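Local coordinates for protein putative LacI-family transcriptional regulator (PDB 3GBV) that probably regulates transcription as a LacI-family DNA-binding protein, with a periplasmic-binding-protein-like core that may sense a small-molecule effector, at residues A[85-90]-A[95-100]; A[121-126]-A[281-286]; A[125-130]-A[246-251]. One frame throughout, in Å; residues are numbered along the deposited sequence.

Interaction 1 comes first along the chain, in the lobe built on the parallel sheet, where helix 84-93 returns to strand 97-100. Interactions 2 and 3 follow in the other lobe. Both start from helix 117-131 and share A125 and R126; their partners, strands 284-286 and 246-251, are antiparallel neighbours in one mixed sheet, paired by probable backbone hydrogen bonds between D284 and A251 and between L286 and L249. The centres of interactions 2 and 3 are about 7 Å apart; that of interaction 1 is about 29 Å from interaction 2 and about 34 Å from interaction 3. Interaction 1 thus belongs to one lobe's core, the others to the second lobe beside the second subunit.

Interaction 1. Residues A[85-90]-A[95-100]; sequences GFTDAL and IPYIYI
L90 and I95 bring the two backbones together, their CA atoms 5.0 Å apart, at the return from helix to strand in the beta-alpha-beta unit formed by strand 72-75, helix 84-93 and strand 97-100. The helical segment and the strand run at 147° to each other, close to antiparallel, and their axes come no nearer than 10.8 Å, so side chains fill the space beyond the turn. One backbone hydrogen bond crosses the contact: I95 N donates to L90 O over 2.8 Å, with the donor tilted 25° from the carbonyl plane. Next to it the two L90 branches divide the work. CD2 leans on I95 CB and CG2, while CD1 meets Y97 at CD2, 3.7 Å away, and also lies over a face of the F86 ring near its rim. Y97 has CG between its backbone N and carbonyl carbon (chi1 63°), which lays the ring alongside L90 CD1 and T87; its CD1 in turn sits over a face of the Y99 ring. V73 of strand 72-75 also touches I95 and Y97. Both tyrosine hydroxyls hydrogen-bond A107 O, which anchors their far ends beside T87. There the threonine offers carbon rather than its hydroxyl: T87 CB is 3.4 Å from Y97 OH, and T87 CG2, near the plane of the Y99 ring at its edge, is 3.2 Å from Y99 OH.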
loop_
_atom_site.group_PDB
_atom_site.type_symbol
_atom_site.label_atom_id
_atom_site.label_comp_id
_atom_site.label_asym_id
_atom_site.label_seq_id
_atom_site.Cartn_x
_atom_site.Cartn_y
_atom_site.Cartn_z
ATOM N N GLY A 85 -11.512 10.804 -32.996
ATOM C CA GLY A 85 -11.290 12.103 -33.596
ATOM C C GLY A 85 -10.284 12.934 -32.818
ATOM O O GLY A 85 -9.420 13.596 -33.406
ATOM N N PHE A 86 -10.387 12.888 -31.492
ATOM C CA PHE A 86 -9.500 13.659 -30.630
ATOM C C PHE A 86 -8.043 13.221 -30.767
ATOM O O PHE A 86 -7.175 14.029 -31.088
ATOM C CB PHE A 86 -9.965 13.544 -29.169
ATOM C CG PHE A 86 -9.234 14.455 -28.221
ATOM C CD1 PHE A 86 -9.059 15.804 -28.518
ATOM C CD2 PHE A 86 -8.717 13.962 -27.027
ATOM C CE1 PHE A 86 -8.376 16.647 -27.632
ATOM C CE2 PHE A 86 -8.039 14.789 -26.141
ATOM C CZ PHE A 86 -7.865 16.131 -26.439
ATOM N N THR A 87 -7.789 11.937 -30.546
ATOM C CA THR A 87 -6.442 11.387 -30.634
ATOM C C THR A 87 -5.833 11.476 -32.035
ATOM O O THR A 87 -4.624 11.660 -32.168
ATOM C CB THR A 87 -6.425 9.923 -30.148
ATOM O OG1 THR A 87 -7.403 9.166 -30.873
ATOM C CG2 THR A 87 -6.742 9.856 -28.643
ATOM N N ASP A 88 -6.650 11.332 -33.078
ATOM C CA ASP A 88 -6.123 11.446 -34.440
ATOM C C ASP A 88 -5.647 12.879 -34.658
ATOM O O ASP A 88 -4.605 13.125 -35.273
ATOM C CB ASP A 88 -7.186 11.107 -35.492
ATOM C CG ASP A 88 -7.351 9.616 -35.699
ATOM O OD1 ASP A 88 -6.393 8.863 -35.419
ATOM O OD2 ASP A 88 -8.433 9.198 -36.162
ATOM N N ALA A 89 -6.420 13.823 -34.134
ATOM C CA ALA A 89 -6.095 15.235 -34.264
ATOM C C ALA A 89 -4.832 15.586 -33.485
ATOM O O ALA A 89 -4.045 16.420 -33.924
ATOM C CB ALA A 89 -7.270 16.088 -33.780
ATOM N N LEU A 90 -4.638 14.962 -32.326
ATOM C CA LEU A 90 -3.451 15.234 -31.532
ATOM C C LEU A 90 -2.212 14.683 -32.238
ATOM O O LEU A 90 -1.182 15.352 -32.305
ATOM C CB LEU A 90 -3.581 14.629 -30.126
ATOM C CG LEU A 90 -4.616 15.260 -29.175
ATOM C CD1 LEU A 90 -4.543 14.567 -27.818
ATOM C CD2 LEU A 90 -4.369 16.759 -29.015
ATOM N N ILE A 95 1.025 16.667 -31.132
ATOM C CA ILE A 95 0.853 17.003 -29.718
ATOM C C ILE A 95 0.828 15.716 -28.897
ATOM O O ILE A 95 -0.145 14.961 -28.934
ATOM C CB ILE A 95 -0.465 17.789 -29.483
ATOM C CG1 ILE A 95 -0.462 19.072 -30.321
ATOM C CG2 ILE A 95 -0.613 18.139 -28.018
ATOM C CD1 ILE A 95 -1.743 19.869 -30.253
ATOM N N PRO A 96 1.906 15.444 -28.151
ATOM C CA PRO A 96 1.973 14.232 -27.331
ATOM C C PRO A 96 0.886 14.203 -26.262
ATOM O O PRO A 96 0.565 15.232 -25.660
ATOM C CB PRO A 96 3.364 14.315 -26.715
ATOM C CG PRO A 96 3.542 15.806 -26.538
ATOM C CD PRO A 96 3.051 16.330 -27.871
ATOM N N TYR A 97 0.324 13.022 -26.024
ATOM C CA TYR A 97 -0.705 12.886 -25.010
ATOM C C TYR A 97 -0.512 11.674 -24.107
ATOM O O TYR A 97 0.031 10.640 -24.513
ATOM C CB TYR A 97 -2.092 12.860 -25.655
ATOM C CG TYR A 97 -2.361 11.696 -26.574
ATOM C CD1 TYR A 97 -2.915 10.514 -26.086
ATOM C CD2 TYR A 97 -2.149 11.805 -27.952
ATOM C CE1 TYR A 97 -3.262 9.477 -26.947
ATOM C CE2 TYR A 97 -2.490 10.767 -28.821
ATOM C CZ TYR A 97 -3.051 9.614 -28.313
ATOM O OH TYR A 97 -3.429 8.609 -29.175
ATOM N N ILE A 98 -0.965 11.828 -22.869
ATOM C CA ILE A 98 -0.847 10.792 -21.861
ATOM C C ILE A 98 -2.205 10.285 -21.380
ATOM O O ILE A 98 -3.107 11.073 -21.091
ATOM C CB ILE A 98 -0.069 11.325 -20.632
ATOM C CG1 ILE A 98 1.369 11.660 -21.038
ATOM C CG2 ILE A 98 -0.113 10.304 -19.494
ATOM C CD1 ILE A 98 2.164 12.314 -19.951
ATOM N N TYR A 99 -2.347 8.966 -21.306
ATOM C CA TYR A 99 -3.579 8.386 -20.803
ATOM C C TYR A 99 -3.417 8.086 -19.322
ATOM O O TYR A 99 -2.352 7.671 -18.862
ATOM C CB TYR A 99 -3.933 7.064 -21.499
ATOM C CG TYR A 99 -4.471 7.170 -22.914
ATOM C CD1 TYR A 99 -5.306 8.228 -23.300
ATOM C CD2 TYR A 99 -4.185 6.179 -23.851
ATOM C CE1 TYR A 99 -5.839 8.288 -24.590
ATOM C CE2 TYR A 99 -4.714 6.230 -25.140
ATOM C CZ TYR A 99 -5.537 7.282 -25.505
ATOM O OH TYR A 99 -6.046 7.329 -26.785
ATOM N N ILE A 100 -4.487 8.315 -18.576
ATOM C CA ILE A 100 -4.497 8.013 -17.166
ATOM C C ILE A 100 -5.752 7.193 -16.929
ATOM O O ILE A 100 -6.773 7.384 -17.604
ATOM C CB ILE A 100 -4.542 9.278 -16.293
ATOM C CG1 ILE A 100 -5.652 10.208 -16.778
ATOM C CG2 ILE A 100 -3.196 9.965 -16.314
ATOM C CD1 ILE A 100 -5.793 11.480 -15.952
#

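Interaction 2. Residues A[121-126]-A[281-286]. With EDO (1,2-ethanediol), chain F.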
loop_
_atom_site.group_PDB
_atom_site.type_symbol
_atom_site.label_atom_id
_atom_site.label_comp_id
_atom_site.label_asym_id
_atom_site.label_seq_id
_atom_site.Cartn_x
_atom_site.Cartn_y
_atom_site.Cartn_z
ATOM N N GLY A 121 -8.418 -6.734 -11.007
ATOM C CA GLY A 121 -9.655 -7.468 -10.825
ATOM C C GLY A 121 -9.410 -8.869 -10.305
ATOM O O GLY A 121 -10.178 -9.379 -9.488
ATOM N N TYR A 122 -8.338 -9.492 -10.790
ATOM C CA TYR A 122 -7.957 -10.840 -10.379
ATOM C C TYR A 122 -7.685 -10.803 -8.863
ATOM O O TYR A 122 -8.125 -11.675 -8.104
ATOM C CB TYR A 122 -6.692 -11.256 -11.137
ATOM C CG TYR A 122 -6.330 -12.719 -11.031
ATOM C CD1 TYR A 122 -7.006 -13.680 -11.775
ATOM C CD2 TYR A 122 -5.298 -13.140 -10.195
ATOM C CE1 TYR A 122 -6.664 -15.027 -11.689
ATOM C CE2 TYR A 122 -4.945 -14.483 -10.099
ATOM C CZ TYR A 122 -5.633 -15.421 -10.848
ATOM O OH TYR A 122 -5.285 -16.752 -10.742
ATOM N N PHE A 123 -6.953 -9.778 -8.442
ATOM C CA PHE A 123 -6.616 -9.568 -7.037
ATOM C C PHE A 123 -7.875 -9.319 -6.208
ATOM O O PHE A 123 -8.003 -9.823 -5.084
ATOM C CB PHE A 123 -5.679 -8.356 -6.899
ATOM C CG PHE A 123 -5.487 -7.882 -5.479
ATOM C CD1 PHE A 123 -4.533 -8.464 -4.650
ATOM C CD2 PHE A 123 -6.258 -6.841 -4.975
ATOM C CE1 PHE A 123 -4.348 -8.004 -3.339
ATOM C CE2 PHE A 123 -6.078 -6.379 -3.666
ATOM C CZ PHE A 123 -5.123 -6.960 -2.848
ATOM N N ALA A 124 -8.790 -8.527 -6.765
ATOM C CA ALA A 124 -10.039 -8.188 -6.092
ATOM C C ALA A 124 -10.846 -9.450 -5.838
ATOM O O ALA A 124 -11.479 -9.583 -4.799
ATOM C CB ALA A 124 -10.843 -7.204 -6.929
ATOM N N ALA A 125 -10.798 -10.378 -6.788
ATOM C CA ALA A 125 -11.505 -11.646 -6.673
ATOM C C ALA A 125 -10.943 -12.456 -5.509
ATOM O O ALA A 125 -11.702 -13.008 -4.708
ATOM C CB ALA A 125 -11.380 -12.440 -7.966
ATOM N N ARG A 126 -9.614 -12.530 -5.431
ATOM C CA ARG A 126 -8.940 -13.253 -4.354
ATOM C C ARG A 126 -9.407 -12.723 -3.006
ATOM O O ARG A 126 -9.807 -13.487 -2.130
ATOM C CB ARG A 126 -7.416 -13.077 -4.470
ATOM C CG ARG A 126 -6.605 -13.398 -3.200
ATOM C CD ARG A 126 -6.720 -14.848 -2.799
ATOM N NE ARG A 126 -6.022 -15.144 -1.542
ATOM C CZ ARG A 126 -4.697 -15.159 -1.386
ATOM N NH1 ARG A 126 -3.890 -14.891 -2.403
ATOM N NH2 ARG A 126 -4.175 -15.466 -0.204
HETATM N N MSE A 281 0.252 1.373 -11.934
HETATM C CA MSE A 281 0.220 1.828 -10.546
HETATM C C MSE A 281 -0.021 0.641 -9.614
HETATM O O MSE A 281 -0.491 -0.407 -10.047
HETATM C CB MSE A 281 -0.886 2.870 -10.373
HETATM C CG MSE A 281 -0.733 4.062 -11.316
HETATM SE SE MSE A 281 1.014 4.912 -10.931
HETATM C CE MSE A 281 0.745 5.757 -9.182
ATOM N N PRO A 282 0.294 0.791 -8.322
ATOM C CA PRO A 282 0.086 -0.315 -7.381
ATOM C C PRO A 282 -1.376 -0.642 -7.092
ATOM O O PRO A 282 -2.267 0.184 -7.304
ATOM C CB PRO A 282 0.829 0.152 -6.131
ATOM C CG PRO A 282 0.662 1.628 -6.182
ATOM C CD PRO A 282 0.890 1.955 -7.643
ATOM N N ILE A 283 -1.601 -1.869 -6.624
ATOM C CA ILE A 283 -2.929 -2.361 -6.263
ATOM C C ILE A 283 -2.908 -2.465 -4.730
ATOM O O ILE A 283 -2.704 -3.539 -4.162
ATOM C CB ILE A 283 -3.160 -3.743 -6.935
ATOM C CG1 ILE A 283 -3.122 -3.567 -8.464
ATOM C CG2 ILE A 283 -4.472 -4.361 -6.483
ATOM C CD1 ILE A 283 -2.913 -4.858 -9.220
ATOM N N ASP A 284 -3.095 -1.324 -4.069
ATOM C CA ASP A 284 -3.057 -1.264 -2.612
ATOM C C ASP A 284 -4.334 -1.706 -1.905
ATOM O O ASP A 284 -5.438 -1.271 -2.246
ATOM C CB ASP A 284 -2.703 0.154 -2.141
ATOM C CG ASP A 284 -1.323 0.603 -2.607
ATOM O OD1 ASP A 284 -0.414 -0.251 -2.680
ATOM O OD2 ASP A 284 -1.148 1.815 -2.887
ATOM N N LEU A 285 -4.172 -2.574 -0.912
ATOM C CA LEU A 285 -5.307 -3.047 -0.138
ATOM C C LEU A 285 -5.412 -2.311 1.195
ATOM O O LEU A 285 -4.461 -2.268 1.983
ATOM C CB LEU A 285 -5.195 -4.540 0.135
ATOM C CG LEU A 285 -6.450 -4.986 0.866
ATOM C CD1 LEU A 285 -7.524 -5.351 -0.161
ATOM C CD2 LEU A 285 -6.118 -6.138 1.778
ATOM N N LEU A 286 -6.570 -1.724 1.446
ATOM C CA LEU A 286 -6.766 -1.007 2.690
ATOM C C LEU A 286 -7.920 -1.567 3.500
ATOM O O LEU A 286 -8.928 -2.031 2.953
ATOM C CB LEU A 286 -6.956 0.483 2.401
ATOM C CG LEU A 286 -5.614 1.003 1.867
ATOM C CD1 LEU A 286 -5.822 2.036 0.792
ATOM C CD2 LEU A 286 -4.789 1.543 3.016
HETATM C C1 EDO F . -1.152 -1.425 0.926
HETATM O O1 EDO F . -1.634 -2.021 2.159
HETATM C C2 EDO F . -0.505 -2.481 -0.003
HETATM O O2 EDO F . -1.502 -3.307 -0.605
#
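The ring of F123 is the flat group of this contact, with L285 CB lying in its plane at the edge, 3.8 Å from F123 CZ. I283 CG2 comes in obliquely at the same ring and makes the closest approach, 3.4 Å to F123 CD2. L285 adds CD1 along the outer rim, 3.9 Å from F123 CE2, so one side of the phenyl ring spans two residues, I283 and L285. With F123 CG anti to its own nitrogen (chi1 168°), the ring reaches out from the helix; the F123 and I283 side chains lie alongside with their tips pointing opposite ways, and F123 meets L285 at a slant. No hydrogen bond joins the two segments, so apolar packing holds them, extended by I250 of strand 246-251, which also touches F123. The backbone of L285 is instead engaged by a 1,2-ethanediol, probably from the crystallisation liquor. L285 N donates to O2 of the diol over 2.8 Å in a nearly straight bond (168°), and the diol's O1 donates to L285 O over 2.8 Å; L285 O of the second subunit also hydrogen-bonds the diol, which therefore bridges the dimer interface. The CB of D284 points away from the helix, and its OD2 hydrogen-bonds Q253 NE2 and Y294 OH. Helix 117-131 follows strand 111-114 of the first sheet, and residues 281-286 run from strand 278-280 into strand 284-286 of the second: both segments lie just after the chain crosses between lobes, consistent with the bilobed periplasmic-binding-protein fold of LacI-type regulators.

Interaction 3. Residues A[125-130]-A[246-251]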
loop_
_atom_site.group_PDB
_atom_site.type_symbol
_atom_site.label_atom_id
_atom_site.label_comp_id
_atom_site.label_asym_id
_atom_site.label_seq_id
_atom_site.Cartn_x
_atom_site.Cartn_y
_atom_site.Cartn_z
ATOM N N ALA A 125 -10.798 -10.378 -6.788
ATOM C CA ALA A 125 -11.505 -11.646 -6.673
ATOM C C ALA A 125 -10.943 -12.456 -5.509
ATOM O O ALA A 125 -11.702 -13.008 -4.708
ATOM C CB ALA A 125 -11.380 -12.440 -7.966
ATOM N N ARG A 126 -9.614 -12.530 -5.431
ATOM C CA ARG A 126 -8.940 -13.253 -4.354
ATOM C C ARG A 126 -9.407 -12.723 -3.006
ATOM O O ARG A 126 -9.807 -13.487 -2.130
ATOM C CB ARG A 126 -7.416 -13.077 -4.470
ATOM C CG ARG A 126 -6.605 -13.398 -3.200
ATOM C CD ARG A 126 -6.720 -14.848 -2.799
ATOM N NE ARG A 126 -6.022 -15.144 -1.542
ATOM C CZ ARG A 126 -4.697 -15.159 -1.386
ATOM N NH1 ARG A 126 -3.890 -14.891 -2.403
ATOM N NH2 ARG A 126 -4.175 -15.466 -0.204
HETATM N N MSE A 127 -9.370 -11.406 -2.847
HETATM C CA MSE A 127 -9.765 -10.784 -1.579
HETATM C C MSE A 127 -11.237 -10.991 -1.237
HETATM O O MSE A 127 -11.586 -11.170 -0.069
HETATM C CB MSE A 127 -9.459 -9.277 -1.582
HETATM C CG MSE A 127 -7.986 -8.914 -1.785
HETATM SE SE MSE A 127 -6.875 -9.820 -0.460
HETATM C CE MSE A 127 -7.506 -9.025 1.262
ATOM N N LEU A 128 -12.101 -10.949 -2.246
ATOM C CA LEU A 128 -13.525 -11.143 -2.012
ATOM C C LEU A 128 -13.810 -12.570 -1.544
ATOM O O LEU A 128 -14.645 -12.796 -0.661
ATOM C CB LEU A 128 -14.332 -10.870 -3.278
ATOM C CG LEU A 128 -15.843 -11.029 -3.076
ATOM C CD1 LEU A 128 -16.366 -9.829 -2.303
ATOM C CD2 LEU A 128 -16.549 -11.146 -4.415
HETATM N N MSE A 129 -13.111 -13.529 -2.138
HETATM C CA MSE A 129 -13.302 -14.934 -1.793
HETATM C C MSE A 129 -12.760 -15.314 -0.419
HETATM O O MSE A 129 -13.113 -16.360 0.119
HETATM C CB MSE A 129 -12.680 -15.820 -2.872
HETATM C CG MSE A 129 -13.426 -15.722 -4.179
HETATM SE SE MSE A 129 -15.328 -16.198 -3.844
HETATM C CE MSE A 129 -16.279 -14.535 -3.862
ATOM N N LEU A 130 -11.883 -14.476 0.124
ATOM C CA LEU A 130 -11.313 -14.690 1.455
ATOM C C LEU A 130 -12.448 -14.349 2.423
ATOM O O LEU A 130 -12.547 -14.889 3.525
ATOM C CB LEU A 130 -10.141 -13.725 1.702
ATOM C CG LEU A 130 -9.613 -13.662 3.149
ATOM C CD1 LEU A 130 -8.810 -14.923 3.447
ATOM C CD2 LEU A 130 -8.737 -12.419 3.355
ATOM N N VAL A 246 -18.188 -1.484 4.187
ATOM C CA VAL A 246 -17.157 -1.846 3.222
ATOM C C VAL A 246 -16.045 -2.556 4.011
ATOM O O VAL A 246 -15.629 -2.077 5.067
ATOM C CB VAL A 246 -16.586 -0.594 2.523
ATOM C CG1 VAL A 246 -15.346 -0.955 1.713
ATOM C CG2 VAL A 246 -17.641 0.019 1.619
ATOM N N SER A 247 -15.590 -3.700 3.504
ATOM C CA SER A 247 -14.542 -4.490 4.164
ATOM C C SER A 247 -13.145 -4.159 3.662
ATOM O O SER A 247 -12.191 -4.125 4.433
ATOM C CB SER A 247 -14.787 -5.988 3.961
ATOM O OG SER A 247 -16.051 -6.370 4.462
ATOM N N PHE A 248 -13.030 -3.936 2.361
ATOM C CA PHE A 248 -11.753 -3.600 1.767
ATOM C C PHE A 248 -11.961 -2.513 0.718
ATOM O O PHE A 248 -13.019 -2.430 0.084
ATOM C CB PHE A 248 -11.123 -4.814 1.061
ATOM C CG PHE A 248 -10.842 -5.991 1.962
ATOM C CD1 PHE A 248 -10.015 -5.863 3.074
ATOM C CD2 PHE A 248 -11.372 -7.247 1.665
ATOM C CE1 PHE A 248 -9.721 -6.966 3.873
ATOM C CE2 PHE A 248 -11.082 -8.357 2.464
ATOM C CZ PHE A 248 -10.254 -8.219 3.569
ATOM N N LEU A 249 -10.939 -1.680 0.562
ATOM C CA LEU A 249 -10.926 -0.647 -0.460
ATOM C C LEU A 249 -9.589 -0.837 -1.175
ATOM O O LEU A 249 -8.559 -1.071 -0.539
ATOM C CB LEU A 249 -11.004 0.765 0.140
ATOM C CG LEU A 249 -12.356 1.203 0.721
ATOM C CD1 LEU A 249 -12.222 2.586 1.359
ATOM C CD2 LEU A 249 -13.413 1.214 -0.382
ATOM N N ILE A 250 -9.615 -0.767 -2.499
ATOM C CA ILE A 250 -8.404 -0.907 -3.285
ATOM C C ILE A 250 -8.044 0.475 -3.794
ATOM O O ILE A 250 -8.864 1.146 -4.413
ATOM C CB ILE A 250 -8.621 -1.872 -4.456
ATOM C CG1 ILE A 250 -8.915 -3.277 -3.895
ATOM C CG2 ILE A 250 -7.405 -1.856 -5.374
ATOM C CD1 ILE A 250 -9.392 -4.295 -4.928
ATOM N N ALA A 251 -6.823 0.913 -3.506
ATOM C CA ALA A 251 -6.375 2.233 -3.928
ATOM C C ALA A 251 -5.380 2.141 -5.075
ATOM O O ALA A 251 -4.762 1.099 -5.293
ATOM C CB ALA A 251 -5.755 2.967 -2.750
#
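M127, a selenomethionine, and F248 carry this contact, the methyl end of one lying over a ring face of the other. The M127 chain is bent at chi2 (-55°) and chi3 (-64°), which folds CE back over the phenyl ring instead of letting it run out straight. CE stands 3.9 Å from the centroid of the F248 ring and 20° off its normal, a CH-pi contact; it is shifted toward the rim, with F248 CZ closest at 3.7 Å. The M127 side chain runs roughly perpendicular to that of F248. F248 CG lies beside its backbone nitrogen, anti to the carbonyl carbon; its CB points toward the helix, and the ring's CE2 lies 3.8 Å from M127 O. On the opposite face S247 CB covers part of the ring 4.3 Å above its plane, so the phenyl group is held between its own neighbour in sequence and the helix. One turn on, L130 touches more lightly: its CD2 is 4.5 Å from F248 CZ and approaches obliquely. No hydrogen bond crosses between the segments. Across the dimer interface M127 meets M127 of the second subunit and F248 meets L130 of that subunit. Helix 117-131 thus packs against the second lobe's mixed sheet, where I229 of strand 227-231 and L131 of the same helix also touch F248, and L128 lies against F161 of helix 152-168.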